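Local structure of N-terminal acetyltransferase B complex subunit MDM20 (Candida albicans, 5K04) at residues L218-M223 and F248-L253; A231-T236 and K259-S264; L253-G258 and K283-I288. The protein probably acts as the non-catalytic auxiliary subunit of the NatB N-terminal acetyltransferase complex, forming a helical scaffold around the catalytic subunit NAT3. All blocks are in the same frame, centred on the assembly; numbering follows the deposited sequence.

Contact 1. Residues L218-M223 and F248-L253; sequences LYMKAM and FDTWKL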
ATOM      1  N   LEU A 218      18.750   3.455 -18.256  1.00 57.30           N
ATOM      2  CA  LEU A 218      19.510   4.632 -17.857  1.00 48.81           C
ATOM      3  C   LEU A 218      20.422   5.102 -18.986  1.00 43.23           C
ATOM      4  O   LEU A 218      20.550   6.305 -19.234  1.00 30.91           O
ATOM      5  CB  LEU A 218      20.315   4.298 -16.605  1.00 43.03           C
ATOM      6  CG  LEU A 218      21.076   5.457 -15.963  1.00 54.51           C
ATOM      7  CD1 LEU A 218      20.117   6.554 -15.486  1.00 51.63           C
ATOM      8  CD2 LEU A 218      21.938   4.942 -14.821  1.00 56.68           C
ATOM      9  N   TYR A 219      21.053   4.156 -19.688  1.00 41.97           N
ATOM     10  CA  TYR A 219      21.907   4.502 -20.814  1.00 42.71           C
ATOM     11  C   TYR A 219      21.114   5.211 -21.906  1.00 45.55           C
ATOM     12  O   TYR A 219      21.586   6.193 -22.494  1.00 33.83           O
ATOM     13  CB  TYR A 219      22.569   3.232 -21.351  1.00 47.65           C
ATOM     14  CG  TYR A 219      23.614   3.451 -22.421  1.00 43.38           C
ATOM     15  CD1 TYR A 219      24.556   4.465 -22.317  1.00 43.48           C
ATOM     16  CD2 TYR A 219      23.683   2.604 -23.520  1.00 41.30           C
ATOM     17  CE1 TYR A 219      25.518   4.640 -23.309  1.00 44.16           C
ATOM     18  CE2 TYR A 219      24.633   2.774 -24.507  1.00 46.40           C
ATOM     19  CZ  TYR A 219      25.548   3.794 -24.404  1.00 44.57           C
ATOM     20  OH  TYR A 219      26.493   3.971 -25.393  1.00 37.95           O
ATOM     21  N   MET A 220      19.908   4.714 -22.204  1.00 49.88           N
ATOM     22  CA  MET A 220      19.112   5.302 -23.276  1.00 46.05           C
ATOM     23  C   MET A 220      18.599   6.682 -22.877  1.00 38.41           C
ATOM     24  O   MET A 220      18.584   7.606 -23.696  1.00 28.05           O
ATOM     25  CB  MET A 220      17.951   4.366 -23.653  1.00 40.23           C
ATOM     26  CG  MET A 220      18.348   3.228 -24.614  1.00 37.23           C
ATOM     27  SD  MET A 220      16.996   2.353 -25.343  1.00 27.05           S
ATOM     28  CE  MET A 220      16.612   1.357 -23.983  1.00 33.76           C
ATOM     29  N   LYS A 221      18.195   6.839 -21.611  1.00 43.80           N
ATOM     30  CA  LYS A 221      17.738   8.134 -21.120  1.00 45.02           C
ATOM     31  C   LYS A 221      18.858   9.167 -21.166  1.00 45.61           C
ATOM     32  O   LYS A 221      18.627  10.332 -21.513  1.00 39.48           O
ATOM     33  CB  LYS A 221      17.215   7.974 -19.694  1.00 42.11           C
ATOM     34  CG  LYS A 221      16.832   9.260 -19.032  1.00 43.22           C
ATOM     35  CD  LYS A 221      16.399   9.032 -17.590  1.00 50.10           C
ATOM     36  CE  LYS A 221      15.986  10.362 -16.976  1.00 61.32           C
ATOM     37  NZ  LYS A 221      15.651  10.238 -15.547  1.00 68.58           N
ATOM     38  N   ALA A 222      20.075   8.746 -20.825  1.00 42.09           N
ATOM     39  CA  ALA A 222      21.220   9.646 -20.862  1.00 42.74           C
ATOM     40  C   ALA A 222      21.499  10.120 -22.284  1.00 42.18           C
ATOM     41  O   ALA A 222      21.591  11.332 -22.535  1.00 32.16           O
ATOM     42  CB  ALA A 222      22.437   8.947 -20.258  1.00 37.24           C
ATOM     43  N   MET A 223      21.607   9.178 -23.236  1.00 44.85           N
ATOM     44  CA  MET A 223      21.839   9.539 -24.636  1.00 41.60           C
ATOM     45  C   MET A 223      20.793  10.513 -25.144  1.00 42.87           C
ATOM     46  O   MET A 223      21.110  11.467 -25.863  1.00 36.74           O
ATOM     47  CB  MET A 223      21.816   8.297 -25.512  1.00 44.63           C
ATOM     48  CG  MET A 223      22.980   7.364 -25.315  1.00 38.02           C
ATOM     49  SD  MET A 223      22.391   5.745 -25.707  1.00 28.54           S
ATOM     50  CE  MET A 223      23.693   5.483 -26.761  1.00 31.06           C
ATOM     51  N   PHE A 248       7.960  -0.710 -26.307  1.00 48.39           N
ATOM     52  CA  PHE A 248       7.372   0.483 -26.914  1.00 47.30           C
ATOM     53  C   PHE A 248       8.214   1.728 -26.640  1.00 40.77           C
ATOM     54  O   PHE A 248       8.501   2.503 -27.555  1.00 36.24           O
ATOM     55  CB  PHE A 248       5.943   0.686 -26.425  1.00 38.09           C
ATOM     56  CG  PHE A 248       5.175   1.697 -27.231  1.00 41.01           C
ATOM     57  CD1 PHE A 248       4.962   1.498 -28.589  1.00 42.63           C
ATOM     58  CD2 PHE A 248       4.665   2.840 -26.643  1.00 47.01           C
ATOM     59  CE1 PHE A 248       4.250   2.424 -29.345  1.00 44.27           C
ATOM     60  CE2 PHE A 248       3.947   3.775 -27.396  1.00 46.23           C
ATOM     61  CZ  PHE A 248       3.745   3.568 -28.746  1.00 44.66           C
ATOM     62  N   ASP A 249       8.615   1.935 -25.381  1.00 45.85           N
ATOM     63  CA  ASP A 249       9.460   3.078 -25.051  1.00 41.73           C
ATOM     64  C   ASP A 249      10.737   3.081 -25.888  1.00 39.03           C
ATOM     65  O   ASP A 249      11.195   4.137 -26.338  1.00 35.01           O
ATOM     66  CB  ASP A 249       9.788   3.065 -23.558  1.00 39.68           C
ATOM     67  CG  ASP A 249       8.584   3.390 -22.684  1.00 38.67           C
ATOM     68  OD1 ASP A 249       7.496   3.653 -23.233  1.00 34.24           O
ATOM     69  OD2 ASP A 249       8.729   3.391 -21.443  1.00 30.25           O
ATOM     70  N   THR A 250      11.305   1.897 -26.135  1.00 47.34           N
ATOM     71  CA  THR A 250      12.508   1.799 -26.953  1.00 46.08           C
ATOM     72  C   THR A 250      12.208   2.054 -28.430  1.00 43.58           C
ATOM     73  O   THR A 250      13.058   2.601 -29.148  1.00 37.74           O
ATOM     74  CB  THR A 250      13.158   0.424 -26.758  1.00 46.19           C
ATOM     75  OG1 THR A 250      13.352   0.183 -25.354  1.00 32.26           O
ATOM     76  CG2 THR A 250      14.515   0.357 -27.480  1.00 41.65           C
ATOM     77  N   TRP A 251      11.005   1.691 -28.893  1.00 50.14           N
ATOM     78  CA  TRP A 251      10.608   1.996 -30.266  1.00 49.59           C
ATOM     79  C   TRP A 251      10.488   3.497 -30.471  1.00 44.32           C
ATOM     80  O   TRP A 251      10.919   4.029 -31.504  1.00 39.57           O
ATOM     81  CB  TRP A 251       9.277   1.325 -30.612  1.00 48.79           C
ATOM     82  CG  TRP A 251       9.331  -0.144 -31.020  1.00 52.70           C
ATOM     83  CD1 TRP A 251       8.833  -1.212 -30.317  1.00 55.65           C
ATOM     84  CD2 TRP A 251       9.869  -0.690 -32.235  1.00 53.86           C
ATOM     85  NE1 TRP A 251       9.036  -2.379 -31.013  1.00 53.29           N
ATOM     86  CE2 TRP A 251       9.675  -2.086 -32.190  1.00 57.19           C
ATOM     87  CE3 TRP A 251      10.511  -0.136 -33.345  1.00 53.15           C
ATOM     88  CZ2 TRP A 251      10.093  -2.930 -33.217  1.00 56.57           C
ATOM     89  CZ3 TRP A 251      10.923  -0.973 -34.360  1.00 59.97           C
ATOM     90  CH2 TRP A 251      10.713  -2.356 -34.289  1.00 59.15           C
ATOM     91  N   LYS A 252       9.906   4.194 -29.498  1.00 46.11           N
ATOM     92  CA  LYS A 252       9.716   5.634 -29.631  1.00 48.86           C
ATOM     93  C   LYS A 252      11.053   6.357 -29.694  1.00 47.23           C
ATOM     94  O   LYS A 252      11.239   7.262 -30.517  1.00 41.03           O
ATOM     95  CB  LYS A 252       8.869   6.157 -28.473  1.00 47.91           C
ATOM     96  CG  LYS A 252       7.419   5.668 -28.507  1.00 54.92           C
ATOM     97  CD  LYS A 252       6.727   5.797 -27.137  1.00 59.26           C
ATOM     98  CE  LYS A 252       6.464   7.243 -26.760  1.00 62.22           C
ATOM     99  NZ  LYS A 252       5.835   7.337 -25.421  1.00 62.55           N
ATOM    100  N   LEU A 253      11.999   5.964 -28.835  1.00 54.56           N
ATOM    101  CA  LEU A 253      13.344   6.526 -28.911  1.00 53.15           C
ATOM    102  C   LEU A 253      13.987   6.239 -30.265  1.00 48.09           C
ATOM    103  O   LEU A 253      14.708   7.084 -30.804  1.00 43.73           O
ATOM    104  CB  LEU A 253      14.202   5.972 -27.772  1.00 47.26           C
ATOM    105  CG  LEU A 253      13.821   6.379 -26.337  1.00 41.28           C
ATOM    106  CD1 LEU A 253      14.849   5.846 -25.346  1.00 38.07           C
ATOM    107  CD2 LEU A 253      13.694   7.874 -26.152  1.00 37.00           C
TER

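Contact 2. Residues A231-T236 and K259-S264; sequences ALHAYT and KEIGKS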
ATOM      1  N   ALA A 231      24.105   7.632 -31.429  1.00 51.98           N
ATOM      2  CA  ALA A 231      24.412   6.511 -30.551  1.00 49.27           C
ATOM      3  C   ALA A 231      23.148   5.803 -30.082  1.00 42.53           C
ATOM      4  O   ALA A 231      23.164   4.591 -29.845  1.00 40.15           O
ATOM      5  CB  ALA A 231      25.235   6.988 -29.349  1.00 42.91           C
ATOM      6  N   LEU A 232      22.057   6.541 -29.930  1.00 41.86           N
ATOM      7  CA  LEU A 232      20.836   5.959 -29.395  1.00 45.00           C
ATOM      8  C   LEU A 232      20.056   5.216 -30.463  1.00 44.64           C
ATOM      9  O   LEU A 232      19.436   4.191 -30.172  1.00 32.82           O
ATOM     10  CB  LEU A 232      19.978   7.059 -28.795  1.00 45.64           C
ATOM     11  CG  LEU A 232      18.571   6.715 -28.350  1.00 47.78           C
ATOM     12  CD1 LEU A 232      18.593   5.765 -27.157  1.00 38.01           C
ATOM     13  CD2 LEU A 232      17.848   8.004 -28.019  1.00 38.12           C
ATOM     14  N   HIS A 233      20.073   5.737 -31.694  1.00 44.21           N
ATOM     15  CA  HIS A 233      19.401   5.081 -32.803  1.00 46.13           C
ATOM     16  C   HIS A 233      20.060   3.746 -33.096  1.00 52.31           C
ATOM     17  O   HIS A 233      19.385   2.721 -33.251  1.00 49.02           O
ATOM     18  CB  HIS A 233      19.431   5.978 -34.043  1.00 46.18           C
ATOM     19  CG  HIS A 233      18.569   5.478 -35.162  1.00 57.31           C
ATOM     20  ND1 HIS A 233      17.196   5.371 -35.053  1.00 55.53           N
ATOM     21  CD2 HIS A 233      18.886   5.032 -36.400  1.00 57.47           C
ATOM     22  CE1 HIS A 233      16.708   4.892 -36.182  1.00 60.49           C
ATOM     23  NE2 HIS A 233      17.711   4.675 -37.015  1.00 59.35           N
ATOM     24  N   ALA A 234      21.392   3.747 -33.134  1.00 55.47           N
ATOM     25  CA  ALA A 234      22.153   2.509 -33.247  1.00 53.48           C
ATOM     26  C   ALA A 234      21.847   1.567 -32.090  1.00 45.53           C
ATOM     27  O   ALA A 234      21.606   0.373 -32.297  1.00 41.43           O
ATOM     28  CB  ALA A 234      23.651   2.825 -33.310  1.00 44.83           C
ATOM     29  N   TYR A 235      21.842   2.086 -30.861  1.00 50.77           N
ATOM     30  CA  TYR A 235      21.643   1.213 -29.704  1.00 51.02           C
ATOM     31  C   TYR A 235      20.230   0.627 -29.695  1.00 49.67           C
ATOM     32  O   TYR A 235      20.058  -0.596 -29.612  1.00 41.78           O
ATOM     33  CB  TYR A 235      21.947   1.977 -28.406  1.00 43.84           C
ATOM     34  CG  TYR A 235      21.930   1.117 -27.144  1.00 43.62           C
ATOM     35  CD1 TYR A 235      22.964   0.224 -26.868  1.00 43.85           C
ATOM     36  CD2 TYR A 235      20.889   1.212 -26.218  1.00 37.50           C
ATOM     37  CE1 TYR A 235      22.951  -0.577 -25.708  1.00 42.08           C
ATOM     38  CE2 TYR A 235      20.874   0.421 -25.052  1.00 43.84           C
ATOM     39  CZ  TYR A 235      21.907  -0.475 -24.817  1.00 41.76           C
ATOM     40  OH  TYR A 235      21.903  -1.257 -23.693  1.00 36.68           O
ATOM     41  N   THR A 236      19.206   1.481 -29.824  1.00 56.12           N
ATOM     42  CA  THR A 236      17.829   0.991 -29.823  1.00 51.94           C
ATOM     43  C   THR A 236      17.582   0.015 -30.971  1.00 48.29           C
ATOM     44  O   THR A 236      16.943  -1.027 -30.778  1.00 36.88           O
ATOM     45  CB  THR A 236      16.838   2.160 -29.884  1.00 44.44           C
ATOM     46  OG1 THR A 236      17.079   2.970 -31.043  1.00 33.52           O
ATOM     47  CG2 THR A 236      16.953   3.017 -28.636  1.00 37.83           C
ATOM     48  N   LYS A 259      14.730  10.317 -36.731  1.00 66.39           N
ATOM     49  CA  LYS A 259      14.455  11.612 -37.347  1.00 60.27           C
ATOM     50  C   LYS A 259      15.566  12.605 -37.038  1.00 57.43           C
ATOM     51  O   LYS A 259      15.987  13.371 -37.908  1.00 47.87           O
ATOM     52  CB  LYS A 259      13.104  12.148 -36.872  1.00 55.60           C
ATOM     53  CG  LYS A 259      12.736  13.499 -37.485  1.00 62.63           C
ATOM     54  CD  LYS A 259      11.249  13.726 -37.473  1.00 64.11           C
ATOM     55  CE  LYS A 259      10.933  15.186 -37.228  1.00 69.64           C
ATOM     56  NZ  LYS A 259      11.614  16.088 -38.183  1.00 74.63           N
ATOM     57  N   GLU A 260      16.068  12.586 -35.801  1.00 64.21           N
ATOM     58  CA  GLU A 260      17.068  13.563 -35.395  1.00 64.51           C
ATOM     59  C   GLU A 260      18.328  13.466 -36.251  1.00 62.55           C
ATOM     60  O   GLU A 260      18.960  14.485 -36.548  1.00 57.45           O
ATOM     61  CB  GLU A 260      17.390  13.374 -33.915  1.00 60.48           C
ATOM     62  CG  GLU A 260      16.340  13.945 -32.963  1.00 53.69           C
ATOM     63  CD  GLU A 260      16.291  15.459 -32.996  1.00 58.72           C
ATOM     64  OE1 GLU A 260      17.206  16.080 -33.580  1.00 61.53           O
ATOM     65  OE2 GLU A 260      15.335  16.034 -32.438  1.00 60.77           O
ATOM     66  N   ILE A 261      18.688  12.255 -36.685  1.00 62.81           N
ATOM     67  CA  ILE A 261      19.902  12.048 -37.469  1.00 60.05           C
ATOM     68  C   ILE A 261      19.604  12.099 -38.968  1.00 64.33           C
ATOM     69  O   ILE A 261      20.467  11.770 -39.790  1.00 55.14           O
ATOM     70  CB  ILE A 261      20.602  10.724 -37.092  1.00 60.71           C
ATOM     71  CG1 ILE A 261      19.789   9.516 -37.535  1.00 57.74           C
ATOM     72  CG2 ILE A 261      20.890  10.652 -35.586  1.00 51.14           C
ATOM     73  CD1 ILE A 261      20.498   8.205 -37.233  1.00 55.91           C
ATOM     74  N   GLY A 262      18.383  12.507 -39.334  1.00 68.49           N
ATOM     75  CA  GLY A 262      18.046  12.802 -40.717  1.00 69.09           C
ATOM     76  C   GLY A 262      17.367  11.701 -41.504  1.00 65.50           C
ATOM     77  O   GLY A 262      17.243  11.828 -42.728  1.00 54.80           O
ATOM     78  N   LYS A 263      16.923  10.628 -40.853  1.00 66.76           N
ATOM     79  CA  LYS A 263      16.274   9.543 -41.573  1.00 58.18           C
ATOM     80  C   LYS A 263      14.920   9.994 -42.097  1.00 59.35           C
ATOM     81  O   LYS A 263      14.209  10.765 -41.446  1.00 55.77           O
ATOM     82  CB  LYS A 263      16.105   8.321 -40.671  1.00 53.08           C
ATOM     83  CG  LYS A 263      17.407   7.771 -40.123  1.00 59.68           C
ATOM     84  CD  LYS A 263      18.144   6.933 -41.153  1.00 75.78           C
ATOM     85  CE  LYS A 263      19.369   6.270 -40.532  1.00 85.99           C
ATOM     86  NZ  LYS A 263      19.911   5.194 -41.403  1.00 94.11           N
ATOM     87  N   SER A 264      14.564   9.512 -43.286  1.00 69.53           N
ATOM     88  CA  SER A 264      13.257   9.828 -43.845  1.00 71.00           C
ATOM     89  C   SER A 264      12.162   9.008 -43.165  1.00 66.09           C
ATOM     90  O   SER A 264      12.415   7.982 -42.529  1.00 52.07           O
ATOM     91  CB  SER A 264      13.232   9.572 -45.352  1.00 64.30           C
ATOM     92  OG  SER A 264      13.440   8.201 -45.625  1.00 58.21           O
TER

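Contact 3. Residues L253-G258 and K283-I288; sequences LWILSG and KIELDI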
ATOM      1  N   LEU A 253      11.999   5.964 -28.835  1.00 54.56           N
ATOM      2  CA  LEU A 253      13.344   6.526 -28.911  1.00 53.15           C
ATOM      3  C   LEU A 253      13.987   6.239 -30.265  1.00 48.09           C
ATOM      4  O   LEU A 253      14.708   7.084 -30.804  1.00 43.73           O
ATOM      5  CB  LEU A 253      14.202   5.972 -27.772  1.00 47.26           C
ATOM      6  CG  LEU A 253      13.821   6.379 -26.337  1.00 41.28           C
ATOM      7  CD1 LEU A 253      14.849   5.846 -25.346  1.00 38.07           C
ATOM      8  CD2 LEU A 253      13.694   7.874 -26.152  1.00 37.00           C
ATOM      9  N   TRP A 254      13.687   5.074 -30.851  1.00 52.25           N
ATOM     10  CA  TRP A 254      14.282   4.704 -32.133  1.00 53.80           C
ATOM     11  C   TRP A 254      13.795   5.596 -33.272  1.00 49.69           C
ATOM     12  O   TRP A 254      14.587   5.963 -34.150  1.00 42.84           O
ATOM     13  CB  TRP A 254      13.985   3.239 -32.445  1.00 48.83           C
ATOM     14  CG  TRP A 254      14.537   2.767 -33.755  1.00 45.53           C
ATOM     15  CD1 TRP A 254      15.836   2.416 -34.031  1.00 54.09           C
ATOM     16  CD2 TRP A 254      13.801   2.561 -34.966  1.00 47.04           C
ATOM     17  NE1 TRP A 254      15.951   2.027 -35.350  1.00 54.56           N
ATOM     18  CE2 TRP A 254      14.715   2.109 -35.940  1.00 49.08           C
ATOM     19  CE3 TRP A 254      12.459   2.730 -35.324  1.00 55.02           C
ATOM     20  CZ2 TRP A 254      14.328   1.813 -37.236  1.00 57.28           C
ATOM     21  CZ3 TRP A 254      12.079   2.454 -36.620  1.00 56.71           C
ATOM     22  CH2 TRP A 254      13.008   1.992 -37.559  1.00 60.74           C
ATOM     23  N   ILE A 255      12.500   5.941 -33.295  1.00 53.47           N
ATOM     24  CA  ILE A 255      12.009   6.826 -34.354  1.00 60.31           C
ATOM     25  C   ILE A 255      12.391   8.269 -34.066  1.00 56.10           C
ATOM     26  O   ILE A 255      12.663   9.047 -34.989  1.00 40.76           O
ATOM     27  CB  ILE A 255      10.485   6.694 -34.556  1.00 55.58           C
ATOM     28  CG1 ILE A 255       9.711   7.143 -33.312  1.00 51.01           C
ATOM     29  CG2 ILE A 255      10.106   5.283 -34.999  1.00 54.81           C
ATOM     30  CD1 ILE A 255       8.227   7.321 -33.530  1.00 52.17           C
ATOM     31  N   LEU A 256      12.401   8.648 -32.788  1.00 59.71           N
ATOM     32  CA  LEU A 256      12.865   9.976 -32.415  1.00 62.88           C
ATOM     33  C   LEU A 256      14.293  10.194 -32.896  1.00 54.17           C
ATOM     34  O   LEU A 256      14.566  11.094 -33.695  1.00 42.35           O
ATOM     35  CB  LEU A 256      12.762  10.160 -30.897  1.00 55.53           C
ATOM     36  CG  LEU A 256      13.333  11.491 -30.403  1.00 56.98           C
ATOM     37  CD1 LEU A 256      12.622  12.651 -31.072  1.00 59.51           C
ATOM     38  CD2 LEU A 256      13.244  11.603 -28.906  1.00 50.03           C
ATOM     39  N   SER A 257      15.216   9.349 -32.429  1.00 54.24           N
ATOM     40  CA  SER A 257      16.611   9.497 -32.817  1.00 52.70           C
ATOM     41  C   SER A 257      16.786   9.333 -34.321  1.00 52.62           C
ATOM     42  O   SER A 257      17.625  10.013 -34.927  1.00 45.00           O
ATOM     43  CB  SER A 257      17.478   8.499 -32.036  1.00 41.66           C
ATOM     44  OG  SER A 257      16.992   7.170 -32.159  1.00 40.86           O
ATOM     45  N   GLY A 258      15.989   8.462 -34.940  1.00 54.29           N
ATOM     46  CA  GLY A 258      16.058   8.308 -36.387  1.00 59.65           C
ATOM     47  C   GLY A 258      15.791   9.608 -37.124  1.00 62.45           C
ATOM     48  O   GLY A 258      16.530   9.987 -38.038  1.00 59.46           O
ATOM     49  N   LYS A 283       3.248   3.367 -35.546  1.00 57.40           N
ATOM     50  CA  LYS A 283       2.941   4.016 -36.819  1.00 52.68           C
ATOM     51  C   LYS A 283       2.142   5.293 -36.606  1.00 53.96           C
ATOM     52  O   LYS A 283       2.326   6.273 -37.341  1.00 46.23           O
ATOM     53  CB  LYS A 283       2.186   3.047 -37.726  1.00 46.62           C
ATOM     54  CG  LYS A 283       3.088   2.017 -38.369  1.00 52.36           C
ATOM     55  CD  LYS A 283       2.337   1.127 -39.334  1.00 63.10           C
ATOM     56  CE  LYS A 283       3.277   0.135 -40.028  1.00 80.47           C
ATOM     57  NZ  LYS A 283       4.202   0.762 -41.034  1.00 90.83           N
ATOM     58  N   ILE A 284       1.280   5.304 -35.584  1.00 61.50           N
ATOM     59  CA  ILE A 284       0.623   6.537 -35.161  1.00 58.78           C
ATOM     60  C   ILE A 284       1.648   7.518 -34.621  1.00 53.82           C
ATOM     61  O   ILE A 284       1.642   8.706 -34.964  1.00 51.96           O
ATOM     62  CB  ILE A 284      -0.456   6.242 -34.108  1.00 51.29           C
ATOM     63  CG1 ILE A 284      -1.364   5.103 -34.582  1.00 53.85           C
ATOM     64  CG2 ILE A 284      -1.257   7.504 -33.841  1.00 52.10           C
ATOM     65  CD1 ILE A 284      -2.405   4.688 -33.574  1.00 47.72           C
ATOM     66  N   GLU A 285       2.529   7.034 -33.744  1.00 57.26           N
ATOM     67  CA  GLU A 285       3.572   7.885 -33.180  1.00 51.95           C
ATOM     68  C   GLU A 285       4.513   8.399 -34.268  1.00 54.18           C
ATOM     69  O   GLU A 285       5.074   9.494 -34.143  1.00 46.58           O
ATOM     70  CB  GLU A 285       4.344   7.104 -32.116  1.00 50.16           C
ATOM     71  CG  GLU A 285       4.823   7.950 -30.934  1.00 62.21           C
ATOM     72  CD  GLU A 285       3.766   8.160 -29.868  1.00 53.58           C
ATOM     73  OE1 GLU A 285       3.007   7.208 -29.580  1.00 44.32           O
ATOM     74  OE2 GLU A 285       3.703   9.282 -29.315  1.00 57.00           O
ATOM     75  N   LEU A 286       4.675   7.637 -35.352  1.00 58.51           N
ATOM     76  CA  LEU A 286       5.583   8.052 -36.413  1.00 56.50           C
ATOM     77  C   LEU A 286       4.930   9.095 -37.308  1.00 58.21           C
ATOM     78  O   LEU A 286       5.610  10.005 -37.789  1.00 47.54           O
ATOM     79  CB  LEU A 286       6.043   6.835 -37.221  1.00 53.69           C
ATOM     80  CG  LEU A 286       7.046   7.093 -38.357  1.00 58.26           C
ATOM     81  CD1 LEU A 286       8.394   7.530 -37.809  1.00 51.70           C
ATOM     82  CD2 LEU A 286       7.191   5.873 -39.275  1.00 61.03           C
ATOM     83  N   ASP A 287       3.611   8.988 -37.525  1.00 64.86           N
ATOM     84  CA  ASP A 287       2.879  10.040 -38.229  1.00 62.31           C
ATOM     85  C   ASP A 287       2.974  11.368 -37.486  1.00 60.46           C
ATOM     86  O   ASP A 287       3.245  12.413 -38.088  1.00 57.42           O
ATOM     87  CB  ASP A 287       1.415   9.639 -38.402  1.00 65.43           C
ATOM     88  CG  ASP A 287       1.240   8.473 -39.340  1.00 65.59           C
ATOM     89  OD1 ASP A 287       2.251   8.052 -39.944  1.00 64.23           O
ATOM     90  OD2 ASP A 287       0.099   7.977 -39.462  1.00 61.35           O
ATOM     91  N   ILE A 288       2.744  11.343 -36.173  1.00 63.91           N
ATOM     92  CA  ILE A 288       2.847  12.552 -35.363  1.00 66.89           C
ATOM     93  C   ILE A 288       4.247  13.148 -35.475  1.00 65.88           C
ATOM     94  O   ILE A 288       4.413  14.359 -35.666  1.00 58.66           O
ATOM     95  CB  ILE A 288       2.477  12.227 -33.904  1.00 61.42           C
ATOM     96  CG1 ILE A 288       0.984  11.918 -33.799  1.00 63.59           C
ATOM     97  CG2 ILE A 288       2.891  13.348 -32.956  1.00 51.49           C
ATOM     98  CD1 ILE A 288       0.572  11.324 -32.462  1.00 59.64           C
TER

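Contact 1. Residues L218-M223 and F248-L253
The flat groups flank the place where Met220 meets Thr250 and Leu253, and none of them spans it. The Tyr219 ring has Met223 SD over the centre of one face, 3.8 Å above the plane. This is a Met-aromatic contact within one helix. Tyr235 of helix 229-242 meets the same ring edge-to-face. On the other helix, Lys252 CG lies over one face of the Phe248 ring, offset toward the rim. The Trp251 ring meets Phe241 with the planes at about 80°.

The contact itself rests on one methionine, which points from helix 213-225 to helix 248-260. Its first torsion sets CG opposite the carbonyl carbon (chi1 -82°), and the chain then bends at chi3 (-79°). The bend turns CE toward the Thr250 side chain, with Met220 CE 3.7 Å from Thr250 OG1, and the two side chains cross at about a right angle. Met220 SD lies 3.8 Å from Thr250 CG2. Nearer the backbone, Met220 CB packs against Leu253 CD1 at 3.8 Å. That leucine methyl is also 4.1 Å from Met220 SD. Met220 CA and Leu253 CA are 8.2 Å apart, a spacing filled by side chains.

Leu232, Tyr235 and Thr236 of helix 229-242 also pack on Met220, as between neighbouring helices of a TPR-like solenoid. The start of helix 248-260 touches the NAT3 chain, where Asp249 makes a salt bridge with Lys5 of NAT3.

No hydrogen bond crosses between 218-223 and 248-253. The Thr250 hydroxyl has a hydrogen bond with Asp247 OD2. Its approach to the methionine methyl is plain packing. The two helices are held here by van der Waals contact, and Met220 supplies nearly all of the surface on its side.

Contact 2. Residues A231-T236 and K259-S264
A Schellman motif ends helix 248-260 here, and the residues around it pack on helix 229-242, which runs antiparallel to it. The pair forms an antiparallel helical hairpin, consistent with the TPR-like family of this subunit. Gly262, at positive phi, is the C-prime residue. Gly262 N bonds to Lys259 O at 2.9 Å, and Lys263 N reaches back to Gly258 O.

This turn sends Ile261 and Lys263 toward His233. Ile261 CD1 sits 3.7 Å from His233 CD2, coming at the ring obliquely, and the two side chains cross at about a right angle. The first torsion of His233 sets its ring opposite the backbone N (chi1 -171°), which carries it out to the other helix. There it also stacks on the Trp254 ring and makes a weak hydrogen bond through ND1 with Ser257 OG. These neighbours would limit rotation of the imidazole.

Beyond the turn, Ser264 is the N-cap of helix 265-269, its OG bonded to Glu267 N. Lys263 NZ has a long, weak ion pair with Glu267. The lysine touches the histidine with its aliphatic part, Lys263 CE lying 4.2 Å from His233 NE2.

Contact 3. Residues L253-G258 and K283-I288
Leu253 O takes two hydrogen bonds from Ser257, one turn ahead of it, in the helix whose Ile255 meets Leu286. Ser257 OG donates to Leu253 O at 2.7 Å. The regular helical bond to the same oxygen comes from Ser257 N, at 2.8 Å from Leu253 O. The two donors reach the oxygen from opposite faces of the carbonyl plane. The hydroxyl approaches at a C=O...donor angle of 138°, tilted 26° from that plane.

The packing is made on another side of the helix, by Ile255. Its CG1 branch stands between the backbone N and the carbonyl carbon (chi1 64°) and carries CD1 to the backbone of helix 277-289. There Ile255 CD1 lies 3.9 Å from Glu285 O and 4.1 Å from Glu285 CB. The CB and CG2 of Ile255 both meet one leucine methyl: Ile255 CB is 4.0 Å from Leu286 CD1. The two aliphatic chains approach each other at an oblique angle. The backbones come fairly close, with Ile255 CA and Leu286 CA 6.9 Å apart.

Glu285 offers the isoleucine its CB, while its carboxylate turns off toward Tyr318, whose OH is hydrogen-bonded to Glu285 OE1. No hydrogen bond joins the two segments. The contact is largely buried and held by aliphatic packing, with one methyl against a backbone carbonyl.

Phe265 and Leu268 of the short helix 265-269 pack on Leu286. In the side-by-side helix packing of this TPR-like solenoid, helix 248-260 thus lies between helix 277-289 on its Ile255 side and helix 229-242, which its Trp254 and Ser257 touch.

In the fold
The three contacts cluster on one side of the chain's centre, their own centres 10 to 12 Å apart. All use helix 248-260. Along the chain the main helices come in the order 213-225, 229-242, 248-260 and 277-289. Contact 1 joins helix 248-260 to the first, contact 2 joins its end to the second, and contact 3 joins it to the last. Contacts 1 and 3 come in series and share Leu253. The segments of contact 2 alternate with those of both others. Contacts 1 and 2 touch directly through side chains of helices 213-225 and 229-242. Such helix-on-helix stacking is characteristic of the TPR-like solenoid and consistent with a scaffold role.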